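Local coordinates for galactitol 1-phosphate 5-dehydrogenase (Escherichia coli, PDB 4UEJ), which catalyses the NAD-dependent oxidation of galactitol 1-phosphate to D-tagatose 6-phosphate as a zinc-containing, homodimeric member of the alcohol dehydrogenase family, at residues 31-36 with 135-140; 140-145 with 341-346; 155-160 with 253-258; 202-207 with 310-315; 231-236 with 244-249. All blocks are in the same frame, centred on the assembly; numbering follows the deposited sequence.

Contact 1 of 5, residues 31-36 with 135-140; sequences KIASSG and MPIEDG
Ala33 and Ser34 meet Ile137 and Glu138 where strand 27-36 of the GroES-like catalytic domain is broken by a classic beta bulge, both bulge residues facing Ser62 on the antiparallel strand 60-68. Before the bulge, Ile32 turns its side chain from the 135-140 loop and packs on Phe61 and Ile121. The chain then turns a corner at Ala33, whose methyl points at the loop. Its CB lies 3.7 Å from Ile137 CG1 and 3.9 Å from Ile137 CG2, so that the small group rests against both branches at the root of the isoleucine. A side chain no bigger than a methyl suits so close an approach. Ser34 follows with its CA 5.2 Å from that of Glu138. Here the serine lies against backbone as much as side chain: Ser34 CB is 3.7 Å from Glu138 CA, and Ser34 OG stands 3.5 Å from Glu138 O. With OG swung opposite the backbone N (chi1 179°), Ser34 also sets OG 3.6 Å from Glu138 CG. The extended Glu138 chain carries its carboxylate away from the serine to a salt bridge with Arg320, leaving its methylene part for packing. The loop is tied to strand 60-68 as well, through a hydrogen bond between Ile137 O and the hydroxyl of Ser62. Beyond the corner Ser35 pairs with Leu344 of strand 341-344, Ser35 O lying 2.7 Å from Leu344 N.

Contact 2 of 5, residues 140-145 with 341-346; sequences GAFIEP and KVLLIP
Phe142 packs on Lys341 and Leu343 where the chain entering helix 143-155 passes strand 341-344, the C-terminal strand of the catalytic domain's mixed sheet. The closest packing is between Phe142 and the aliphatic part of Lys341: Lys341 CG lies 3.7 Å from Phe142 CZ and 3.9 Å from Phe142 CE2, and the two side chains run past each other in opposite directions. Lysine suits this place by being two-faced. Its CG, anti to the backbone N (chi1 -180°), lies against the ring, and bends at chi2 and chi3 (59° and 61°) lead NZ off to a salt bridge with Glu60 and a hydrogen bond to Leu37 O, close to Cys38 of the catalytic zinc site. The other half of the contact is looser, yet no solvent side opens there, for all four touching residues are buried. Leu343 CD1 stands 4.2 Å from Phe142 CE1, approaching the ring obliquely. An alanine in place of Phe142 would probably open a gap beside Lys341 and Leu343 and leave CB and CG of Lys341 freer to shift. Slackest of all is the flank beside the ring, where Ala141 CB comes no nearer to Leu343 CD2 than 4.4 Å.

Contact 3 of 5, residues 155-160 with 253-258; sequences LAQGCE and HAQLAL
A Schellman motif ends helix 143-155, and Gln255 of strand 255-258 in the parallel sheet of the coenzyme domain reaches across to it. Within the motif the backbone N-H groups of Gly158 and Gln157 bond back to carbonyls of the last turn of the helix, with Gln157 at positive phi. The glycine is called for by its own backbone angles, at which a CB would jam against the carbonyl oxygen before it. The contact itself centres on one hydrogen bond: Gln255 NE2 donates an N-H to Ala156 O at 3.0 Å, with an N-H...O angle of 158°. The donor sits to one side of the carbonyl, tilted 31° from its plane. Gln255 suits the place through reach and polarity, its chain running extended beyond CG to carry the amide from the strand to the turn. The Ala156 methyl packs beside that amide, its CB 3.7 Å from Gln255 NE2, and also touches Leu232 and Ile284. Gln157, more exposed, crosses Gln255 at about a right angle, with Gln157 OE1 3.9 Å from Gln255 NE2. The other half of the Gln255 amide is held too: OE1 accepts from Lys162 NZ, which also bonds to Gly158 O. Two bonds at opposite ends of the amide should therefore fix its rotation. Such linking of a strand to the turn that ends a helix belongs here to the layered alpha/beta build of the Rossmann fold.

Contact 4 of 5, residues 202-207 with 310-315; sequences KSFGAM and KLSLEP
Phe204 puts the outer end of its ring against Pro315 and Ser312, a small apolar patch at the surface. The nearest pair is Phe204 CZ and Pro315 CB, 3.9 Å apart. Pro315 CG lies 4.0 Å from both Phe204 CE1 and Phe204 CZ; Pro315 CG and CB lie at the edge of the Phe204 ring, near its plane. Ser312 adds its CB, 4.0 Å from Phe204 CE1 and oblique to the ring. Proline suits a surface site like this one, offering a rigid hydrocarbon edge; serine is small enough to sit beside the ring without displacing it. What brings the ring here is its first torsion (chi1 -71°), which sets CG opposite the carbonyl carbon and sends the ring towards the 310-315 loop. A serine in place of Phe204 would probably leave the Pro315 ring and Ser312 CB without their aromatic neighbour and open a gap there. Behind Phe204 the chain is fixed by a Schellman motif closing helix 196-203, where Gly205 has the positive phi that glycine takes easily and its N bonds to Lys202 O. On the other side, Ser312 N is held by Gln178 OE1, and Phe204 touches the Gln178 side chain as well. The patch thus spans the end of helix 196-203 and the loop joining helix 297-307 to strand 317-321, with helix 171-182 beside both.

Contact 5 of 5, residues 231-236 with 244-249; sequences QLILET and ELAVEI
Ile233 and Ala246 make the main apolar contact between strand 231-235 and helix 240-249. Ile233 CG2 lies 4.1 Å from Ala246 CB, and Ile233 CD1 stands 3.9 Å from Ala246 O, so one branch meets the methyl while the other reaches the helix backbone. The split follows from chi1 (-52°): CG2 lies opposite the backbone N, and CG1 lies beside it, leading CD1 towards the end of the helix. There it comes within 4.5 Å of Ile249 CG1, a looser touch. Alanine suits its place because a small residue lets the helix settle on the sheet, and Ala246 also packs on Ile167 and Leu256 of the flanking strands; the branched isoleucine suits a strand and fills the space beside it.

Strand and helix are the first two elements of a beta-alpha-beta unit that strand 255-258 completes, part of the Rossmann-type coenzyme domain. Their segment axes run nearly antiparallel, at 166°, and approach to 9.4 Å.

The polar contacts gather at the C-terminal end of the helix. Gln231 NE2 donates to a water at 2.8 Å, and that water donates in turn to Ile249 O, also at 2.8 Å. This bridge joins two groups too far apart to bond directly. The Gln231 amide is gripped on both sides, since OE1 accepts from Gly251 N and NE2 also bonds to Leu227 O.

Contacts 1 and 2 belong to the catalytic domain and share Gly140; their strands, 27-36 and 341-344, are neighbours in one mixed sheet. Contacts 3 and 5 are set likewise in the coenzyme domain, where strands 231-235 and 255-258 pair side by side. Contacts 2 and 5 are buried and mainly apolar, but contact 2 lies by the catalytic zinc and contact 5 far from it. Contact 3 is partly buried and relies on a side-chain amide hydrogen-bonded to a backbone carbonyl, contact 1 mixes methyl packing with a serine, and contact 4 is an apolar patch at the surface. Through Leu313, contact 4 touches both Asp139 of contact 1 and Phe142 of contact 2.

Contact 1 of 5, residues 31-36 with 135-140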
# COMPACT_ATOMS: atom_id res chain seq x y z
N LYS A 31 40.80 1.16 -1.04
CA LYS A 31 41.35 0.35 0.02
C LYS A 31 40.35 0.37 1.17
O LYS A 31 40.08 1.42 1.75
CB LYS A 31 42.71 0.88 0.47
CG LYS A 31 43.36 0.06 1.55
CD LYS A 31 44.73 0.64 1.91
CE LYS A 31 45.21 0.13 3.26
NZ LYS A 31 46.55 0.70 3.61
N ILE A 32 39.76 -0.79 1.46
CA ILE A 32 38.62 -0.86 2.36
C ILE A 32 39.04 -0.78 3.83
O ILE A 32 39.93 -1.50 4.29
CB ILE A 32 37.81 -2.14 2.09
CG1 ILE A 32 37.23 -2.06 0.67
CG2 ILE A 32 36.70 -2.31 3.10
CD1 ILE A 32 36.52 -3.30 0.22
N ALA A 33 38.39 0.12 4.57
CA ALA A 33 38.73 0.39 5.97
C ALA A 33 37.74 -0.24 6.94
O ALA A 33 38.12 -0.66 8.04
CB ALA A 33 38.81 1.89 6.21
N SER A 34 36.48 -0.29 6.54
CA SER A 34 35.41 -0.75 7.41
C SER A 34 34.27 -1.26 6.55
O SER A 34 33.83 -0.56 5.64
CB SER A 34 34.93 0.37 8.32
OG SER A 34 33.87 -0.05 9.17
N SER A 35 33.79 -2.46 6.84
CA SER A 35 32.83 -3.12 5.95
C SER A 35 31.85 -3.95 6.77
O SER A 35 32.24 -4.90 7.45
CB SER A 35 33.59 -3.99 4.93
OG SER A 35 32.71 -4.52 3.95
N GLY A 36 30.57 -3.59 6.71
CA GLY A 36 29.58 -4.18 7.61
C GLY A 36 28.79 -5.31 7.00
O GLY A 36 28.57 -5.32 5.79
N MET A 135 35.22 13.01 9.12
CA MET A 135 34.43 11.86 9.52
C MET A 135 35.30 10.64 9.77
O MET A 135 36.09 10.25 8.90
CB MET A 135 33.38 11.54 8.44
CG MET A 135 32.58 10.30 8.73
SD MET A 135 31.28 9.95 7.52
CE MET A 135 30.18 11.35 7.75
N PRO A 136 35.18 10.04 10.96
CA PRO A 136 35.92 8.80 11.21
C PRO A 136 35.53 7.79 10.13
O PRO A 136 34.35 7.61 9.86
CB PRO A 136 35.44 8.37 12.60
CG PRO A 136 34.99 9.66 13.25
CD PRO A 136 34.36 10.44 12.12
N ILE A 137 36.54 7.20 9.49
CA ILE A 137 36.32 6.41 8.29
C ILE A 137 35.39 5.23 8.56
O ILE A 137 34.58 4.88 7.72
CB ILE A 137 37.66 5.92 7.69
CG1 ILE A 137 37.43 5.28 6.32
CG2 ILE A 137 38.39 4.96 8.63
CD1 ILE A 137 36.88 6.25 5.30
N GLU A 138 35.49 4.66 9.76
CA GLU A 138 34.63 3.56 10.16
C GLU A 138 33.16 3.93 10.05
O GLU A 138 32.34 3.10 9.67
CB GLU A 138 34.96 3.10 11.59
CG GLU A 138 34.05 1.99 12.11
CD GLU A 138 34.41 1.53 13.51
OE1 GLU A 138 35.52 0.98 13.69
OE2 GLU A 138 33.58 1.71 14.43
N ASP A 139 32.84 5.19 10.36
CA ASP A 139 31.44 5.64 10.31
C ASP A 139 30.87 5.56 8.91
O ASP A 139 29.66 5.52 8.72
CB ASP A 139 31.28 7.08 10.80
CG ASP A 139 31.62 7.25 12.27
OD1 ASP A 139 32.06 6.27 12.91
OD2 ASP A 139 31.46 8.38 12.77
N GLY A 140 31.75 5.59 7.92
CA GLY A 140 31.33 5.62 6.53
C GLY A 140 30.61 4.35 6.12
O GLY A 140 29.79 4.36 5.20

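Contact 2 of 5, residues 140-145 with 341-346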
# COMPACT_ATOMS: atom_id res chain seq x y z
N GLY A 140 31.75 5.59 7.92
CA GLY A 140 31.33 5.62 6.53
C GLY A 140 30.61 4.35 6.12
O GLY A 140 29.79 4.36 5.20
N ALA A 141 30.92 3.25 6.81
CA ALA A 141 30.27 1.98 6.52
C ALA A 141 28.81 1.97 6.91
O ALA A 141 28.07 1.04 6.59
CB ALA A 141 30.99 0.84 7.22
N PHE A 142 28.36 3.03 7.59
CA PHE A 142 26.97 3.05 8.04
C PHE A 142 26.10 3.93 7.16
O PHE A 142 24.88 3.94 7.33
CB PHE A 142 26.87 3.52 9.49
CG PHE A 142 27.26 2.47 10.49
CD1 PHE A 142 28.58 2.31 10.85
CD2 PHE A 142 26.30 1.63 11.03
CE1 PHE A 142 28.95 1.34 11.77
CE2 PHE A 142 26.67 0.65 11.95
CZ PHE A 142 27.99 0.51 12.31
N ILE A 143 26.72 4.64 6.22
CA ILE A 143 25.93 5.55 5.39
C ILE A 143 24.89 4.82 4.56
O ILE A 143 23.73 5.24 4.52
CB ILE A 143 26.83 6.37 4.47
CG1 ILE A 143 27.68 7.31 5.32
CG2 ILE A 143 26.00 7.17 3.47
CD1 ILE A 143 28.39 8.34 4.49
N GLU A 144 25.29 3.73 3.91
CA GLU A 144 24.36 2.95 3.11
C GLU A 144 23.16 2.44 3.95
O GLU A 144 22.00 2.66 3.55
CB GLU A 144 25.12 1.82 2.40
CG GLU A 144 24.40 1.24 1.19
CD GLU A 144 23.42 0.16 1.55
OE1 GLU A 144 23.39 -0.24 2.73
OE2 GLU A 144 22.66 -0.27 0.66
N PRO A 145 23.41 1.80 5.11
CA PRO A 145 22.22 1.38 5.87
C PRO A 145 21.38 2.54 6.43
O PRO A 145 20.15 2.37 6.55
CB PRO A 145 22.82 0.50 7.00
CG PRO A 145 24.27 0.79 7.02
CD PRO A 145 24.64 1.14 5.61
N LYS A 341 25.70 -5.01 14.58
CA LYS A 341 26.51 -4.84 13.38
C LYS A 341 27.85 -5.53 13.54
O LYS A 341 28.63 -5.22 14.45
CB LYS A 341 26.72 -3.36 13.06
CG LYS A 341 27.55 -3.12 11.80
CD LYS A 341 26.94 -3.77 10.55
CE LYS A 341 25.55 -3.19 10.27
NZ LYS A 341 24.96 -3.67 8.99
N VAL A 342 28.11 -6.49 12.67
CA VAL A 342 29.40 -7.14 12.61
C VAL A 342 30.25 -6.44 11.55
O VAL A 342 29.91 -6.44 10.37
CB VAL A 342 29.26 -8.63 12.28
CG1 VAL A 342 30.63 -9.29 12.15
CG2 VAL A 342 28.41 -9.32 13.35
N LEU A 343 31.35 -5.83 11.97
CA LEU A 343 32.21 -5.10 11.03
C LEU A 343 33.47 -5.87 10.71
O LEU A 343 34.14 -6.39 11.60
CB LEU A 343 32.59 -3.74 11.59
CG LEU A 343 31.51 -2.67 11.71
CD1 LEU A 343 32.09 -1.45 12.41
CD2 LEU A 343 30.98 -2.33 10.33
N LEU A 344 33.80 -5.92 9.42
CA LEU A 344 35.13 -6.32 8.99
C LEU A 344 36.02 -5.09 8.97
O LEU A 344 35.69 -4.08 8.33
CB LEU A 344 35.08 -6.98 7.61
CG LEU A 344 36.43 -7.25 6.95
CD1 LEU A 344 37.22 -8.32 7.68
CD2 LEU A 344 36.22 -7.65 5.51
N ILE A 345 37.13 -5.17 9.69
CA ILE A 345 38.12 -4.10 9.73
C ILE A 345 39.46 -4.66 9.23
O ILE A 345 40.23 -5.22 10.02
CB ILE A 345 38.28 -3.52 11.16
CG1 ILE A 345 36.92 -3.07 11.72
CG2 ILE A 345 39.30 -2.39 11.20
CD1 ILE A 345 36.21 -2.03 10.88
N PRO A 346 39.72 -4.53 7.91
CA PRO A 346 40.93 -5.09 7.28
C PRO A 346 42.24 -4.66 7.94
O PRO A 346 42.32 -3.57 8.50
CB PRO A 346 40.85 -4.54 5.84
CG PRO A 346 39.38 -4.37 5.60
CD PRO A 346 38.83 -3.88 6.92

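Contact 3 of 5, residues 155-160 with 253-258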
# COMPACT_ATOMS: atom_id res chain seq x y z
N LEU A 155 9.94 8.45 0.62
CA LEU A 155 8.77 7.97 -0.13
C LEU A 155 7.48 8.34 0.59
O LEU A 155 6.46 8.51 -0.05
CB LEU A 155 8.82 6.47 -0.33
CG LEU A 155 9.91 5.97 -1.28
CD1 LEU A 155 9.88 4.45 -1.33
CD2 LEU A 155 9.74 6.55 -2.67
N ALA A 156 7.55 8.47 1.91
CA ALA A 156 6.39 8.82 2.72
C ALA A 156 6.20 10.33 2.87
O ALA A 156 5.34 10.76 3.63
CB ALA A 156 6.50 8.18 4.09
N GLN A 157 7.00 11.10 2.15
CA GLN A 157 6.96 12.57 2.18
C GLN A 157 7.36 13.09 3.57
O GLN A 157 6.85 14.10 4.05
CB GLN A 157 5.58 13.10 1.78
CG GLN A 157 5.26 12.95 0.29
CD GLN A 157 4.98 11.51 -0.11
OE1 GLN A 157 4.20 10.80 0.53
NE2 GLN A 157 5.63 11.07 -1.19
N GLY A 158 8.28 12.38 4.21
CA GLY A 158 8.91 12.86 5.44
C GLY A 158 8.30 12.32 6.71
O GLY A 158 7.22 11.72 6.68
N CYS A 159 8.97 12.53 7.83
CA CYS A 159 8.44 12.03 9.10
C CYS A 159 8.14 13.16 10.07
O CYS A 159 7.73 12.92 11.21
CB CYS A 159 9.42 11.04 9.74
SG CYS A 159 11.03 11.73 10.11
N GLU A 160 8.29 14.40 9.62
CA GLU A 160 8.08 15.55 10.50
C GLU A 160 6.66 15.64 11.07
O GLU A 160 5.66 15.59 10.35
CB GLU A 160 8.42 16.85 9.76
CG GLU A 160 8.14 18.09 10.59
CD GLU A 160 9.23 19.14 10.48
OE1 GLU A 160 9.87 19.25 9.41
OE2 GLU A 160 9.46 19.86 11.48
N HIS A 253 -5.72 6.08 8.46
CA HIS A 253 -4.91 6.61 7.36
C HIS A 253 -3.40 6.56 7.61
O HIS A 253 -2.66 7.39 7.08
CB HIS A 253 -5.32 8.05 7.06
CG HIS A 253 -6.70 8.18 6.49
ND1 HIS A 253 -6.93 8.61 5.21
CD2 HIS A 253 -7.91 7.91 7.03
CE1 HIS A 253 -8.24 8.62 4.98
NE2 HIS A 253 -8.85 8.19 6.07
N ALA A 254 -2.94 5.58 8.39
CA ALA A 254 -1.51 5.43 8.62
C ALA A 254 -0.81 5.16 7.32
O ALA A 254 -1.40 4.61 6.38
CB ALA A 254 -1.21 4.30 9.63
N GLN A 255 0.43 5.62 7.25
CA GLN A 255 1.34 5.23 6.18
C GLN A 255 2.14 4.04 6.65
O GLN A 255 2.71 4.05 7.75
CB GLN A 255 2.28 6.36 5.80
CG GLN A 255 1.62 7.53 5.10
CD GLN A 255 2.57 8.69 4.99
OE1 GLN A 255 3.04 9.22 6.01
NE2 GLN A 255 2.90 9.07 3.77
N LEU A 256 2.22 3.01 5.83
CA LEU A 256 2.99 1.82 6.19
C LEU A 256 4.05 1.54 5.13
O LEU A 256 3.74 1.03 4.05
CB LEU A 256 2.08 0.61 6.36
CG LEU A 256 2.71 -0.79 6.43
CD1 LEU A 256 3.84 -0.85 7.45
CD2 LEU A 256 1.64 -1.81 6.73
N ALA A 257 5.29 1.86 5.47
CA ALA A 257 6.42 1.68 4.55
C ALA A 257 7.06 0.33 4.75
O ALA A 257 7.49 -0.02 5.85
CB ALA A 257 7.44 2.78 4.74
N LEU A 258 7.13 -0.43 3.67
CA LEU A 258 7.64 -1.79 3.72
C LEU A 258 9.08 -1.77 3.27
O LEU A 258 9.37 -1.47 2.12
CB LEU A 258 6.82 -2.72 2.83
CG LEU A 258 5.32 -2.83 3.14
CD1 LEU A 258 4.63 -3.70 2.09
CD2 LEU A 258 5.09 -3.38 4.53

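Contact 4 of 5, residues 202-207 with 310-315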
# COMPACT_ATOMS: atom_id res chain seq x y z
N LYS A 202 15.07 3.06 23.20
CA LYS A 202 14.71 4.20 24.02
C LYS A 202 15.88 5.19 24.16
O LYS A 202 15.66 6.40 24.16
CB LYS A 202 14.25 3.77 25.42
CG LYS A 202 13.01 2.89 25.45
CD LYS A 202 12.93 2.13 26.77
CE LYS A 202 11.76 1.18 26.80
NZ LYS A 202 10.52 1.88 27.22
N SER A 203 17.10 4.67 24.25
CA SER A 203 18.28 5.53 24.35
C SER A 203 18.50 6.34 23.07
O SER A 203 19.14 7.39 23.10
CB SER A 203 19.53 4.70 24.65
OG SER A 203 20.07 4.11 23.49
N PHE A 204 17.96 5.84 21.97
CA PHE A 204 18.04 6.50 20.67
C PHE A 204 16.89 7.47 20.47
O PHE A 204 16.81 8.12 19.42
CB PHE A 204 18.04 5.47 19.55
CG PHE A 204 19.31 4.68 19.47
CD1 PHE A 204 20.49 5.22 19.95
CD2 PHE A 204 19.32 3.42 18.91
CE1 PHE A 204 21.68 4.49 19.88
CE2 PHE A 204 20.48 2.70 18.83
CZ PHE A 204 21.68 3.24 19.32
N GLY A 205 16.00 7.54 21.44
CA GLY A 205 14.90 8.48 21.35
C GLY A 205 13.50 7.91 21.19
O GLY A 205 12.55 8.69 21.12
N ALA A 206 13.34 6.59 21.14
CA ALA A 206 11.98 6.04 21.12
C ALA A 206 11.34 6.36 22.47
O ALA A 206 11.95 6.17 23.51
CB ALA A 206 11.98 4.54 20.84
N MET A 207 10.12 6.88 22.45
CA MET A 207 9.48 7.27 23.70
C MET A 207 8.77 6.09 24.34
O MET A 207 8.46 6.11 25.54
CB MET A 207 8.53 8.44 23.48
CG MET A 207 7.64 8.34 22.25
SD MET A 207 6.09 7.48 22.58
CE MET A 207 5.40 8.49 23.88
N LYS A 310 23.90 13.69 15.20
CA LYS A 310 22.51 13.35 15.47
C LYS A 310 22.31 11.85 15.47
O LYS A 310 21.26 11.35 15.87
CB LYS A 310 21.58 14.00 14.44
CG LYS A 310 21.86 15.45 14.14
CD LYS A 310 21.29 16.36 15.19
CE LYS A 310 20.16 17.22 14.61
NZ LYS A 310 20.61 18.18 13.56
N LEU A 311 23.32 11.12 14.99
CA LEU A 311 23.24 9.67 14.94
C LEU A 311 24.30 9.07 15.84
O LEU A 311 25.36 9.66 16.05
CB LEU A 311 23.41 9.17 13.50
CG LEU A 311 22.44 9.72 12.45
CD1 LEU A 311 22.55 8.95 11.14
CD2 LEU A 311 20.99 9.68 12.94
N SER A 312 24.01 7.91 16.41
CA SER A 312 24.97 7.24 17.28
C SER A 312 25.24 5.84 16.77
O SER A 312 24.35 5.00 16.75
CB SER A 312 24.43 7.22 18.71
OG SER A 312 25.30 6.55 19.59
N LEU A 313 26.48 5.57 16.35
CA LEU A 313 26.79 4.29 15.72
C LEU A 313 27.44 3.28 16.67
O LEU A 313 27.20 2.08 16.56
CB LEU A 313 27.71 4.49 14.51
CG LEU A 313 27.28 5.56 13.51
CD1 LEU A 313 28.35 5.69 12.42
CD2 LEU A 313 25.91 5.20 12.93
N GLU A 314 28.28 3.76 17.58
CA GLU A 314 29.01 2.84 18.45
C GLU A 314 28.13 1.77 19.13
O GLU A 314 28.51 0.60 19.15
CB GLU A 314 29.80 3.63 19.51
CG GLU A 314 30.82 2.78 20.26
CD GLU A 314 31.81 2.12 19.32
OE1 GLU A 314 32.21 2.76 18.32
OE2 GLU A 314 32.18 0.95 19.58
N PRO A 315 26.95 2.16 19.67
CA PRO A 315 26.17 1.13 20.37
C PRO A 315 25.66 0.03 19.45
O PRO A 315 25.28 -1.03 19.93
CB PRO A 315 24.99 1.90 20.97
CG PRO A 315 25.37 3.34 20.89
CD PRO A 315 26.31 3.48 19.76

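Contact 5 of 5, residues 231-236 with 244-249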
# COMPACT_ATOMS: atom_id res chain seq x y z
N GLN A 231 0.30 8.45 11.60
CA GLN A 231 1.32 7.42 11.78
C GLN A 231 2.10 7.15 10.51
O GLN A 231 1.57 7.17 9.41
CB GLN A 231 0.70 6.12 12.26
CG GLN A 231 0.29 6.15 13.70
CD GLN A 231 -0.32 4.84 14.13
OE1 GLN A 231 -0.59 3.97 13.31
NE2 GLN A 231 -0.55 4.70 15.43
N LEU A 232 3.37 6.86 10.71
CA LEU A 232 4.24 6.33 9.67
C LEU A 232 4.92 5.13 10.28
O LEU A 232 5.73 5.27 11.21
CB LEU A 232 5.24 7.39 9.21
CG LEU A 232 6.39 6.90 8.34
CD1 LEU A 232 5.81 6.24 7.10
CD2 LEU A 232 7.30 8.08 7.97
N ILE A 233 4.57 3.96 9.77
CA ILE A 233 5.07 2.71 10.29
C ILE A 233 6.10 2.15 9.31
O ILE A 233 5.82 2.01 8.12
CB ILE A 233 3.92 1.71 10.48
CG1 ILE A 233 2.78 2.33 11.31
CG2 ILE A 233 4.42 0.42 11.07
CD1 ILE A 233 1.54 1.45 11.43
N LEU A 234 7.30 1.87 9.80
CA LEU A 234 8.29 1.23 8.94
C LEU A 234 8.45 -0.21 9.35
O LEU A 234 8.83 -0.50 10.49
CB LEU A 234 9.65 1.92 9.03
CG LEU A 234 9.96 3.04 8.04
CD1 LEU A 234 9.00 4.20 8.26
CD2 LEU A 234 11.42 3.46 8.21
N GLU A 235 8.14 -1.11 8.44
CA GLU A 235 8.32 -2.54 8.65
C GLU A 235 9.72 -2.90 8.19
O GLU A 235 9.98 -2.95 6.98
CB GLU A 235 7.26 -3.34 7.87
CG GLU A 235 6.98 -4.71 8.47
CD GLU A 235 8.25 -5.53 8.62
OE1 GLU A 235 8.88 -5.87 7.59
OE2 GLU A 235 8.66 -5.76 9.77
N THR A 236 10.62 -3.17 9.14
CA THR A 236 12.01 -3.48 8.79
C THR A 236 12.39 -4.93 9.07
O THR A 236 13.46 -5.38 8.66
CB THR A 236 13.00 -2.56 9.55
OG1 THR A 236 13.08 -2.94 10.93
CG2 THR A 236 12.56 -1.11 9.45
N GLU A 244 1.79 -8.35 9.08
CA GLU A 244 0.46 -8.49 9.67
C GLU A 244 0.28 -7.58 10.87
O GLU A 244 -0.76 -6.91 11.00
CB GLU A 244 0.22 -9.95 10.07
CG GLU A 244 -1.11 -10.20 10.76
CD GLU A 244 -1.26 -11.66 11.18
OE1 GLU A 244 -0.31 -12.22 11.76
OE2 GLU A 244 -2.34 -12.24 10.94
N LEU A 245 1.28 -7.53 11.74
CA LEU A 245 1.20 -6.70 12.94
C LEU A 245 1.00 -5.24 12.58
O LEU A 245 0.18 -4.53 13.18
CB LEU A 245 2.45 -6.87 13.80
CG LEU A 245 2.47 -5.98 15.04
CD1 LEU A 245 1.43 -6.46 16.02
CD2 LEU A 245 3.86 -5.99 15.67
N ALA A 246 1.74 -4.78 11.57
CA ALA A 246 1.69 -3.39 11.18
C ALA A 246 0.27 -3.01 10.76
O ALA A 246 -0.24 -1.96 11.15
CB ALA A 246 2.69 -3.13 10.05
N VAL A 247 -0.37 -3.88 10.00
CA VAL A 247 -1.73 -3.61 9.56
C VAL A 247 -2.68 -3.63 10.74
O VAL A 247 -3.56 -2.77 10.86
CB VAL A 247 -2.19 -4.63 8.50
CG1 VAL A 247 -3.69 -4.45 8.20
CG2 VAL A 247 -1.36 -4.45 7.24
N GLU A 248 -2.49 -4.59 11.64
CA GLU A 248 -3.38 -4.71 12.79
C GLU A 248 -3.28 -3.54 13.78
O GLU A 248 -4.29 -3.15 14.37
CB GLU A 248 -3.12 -6.04 13.53
CG GLU A 248 -3.61 -7.25 12.74
CD GLU A 248 -5.13 -7.30 12.63
OE1 GLU A 248 -5.82 -6.74 13.52
OE2 GLU A 248 -5.65 -7.89 11.66
N ILE A 249 -2.10 -2.97 13.94
CA ILE A 249 -1.97 -1.90 14.92
C ILE A 249 -2.19 -0.53 14.34
O ILE A 249 -2.40 0.43 15.07
CB ILE A 249 -0.59 -1.91 15.62
CG1 ILE A 249 0.52 -1.52 14.65
CG2 ILE A 249 -0.35 -3.27 16.26
CD1 ILE A 249 1.88 -1.41 15.31
O HOH W 1 -2.66 3.02 16.17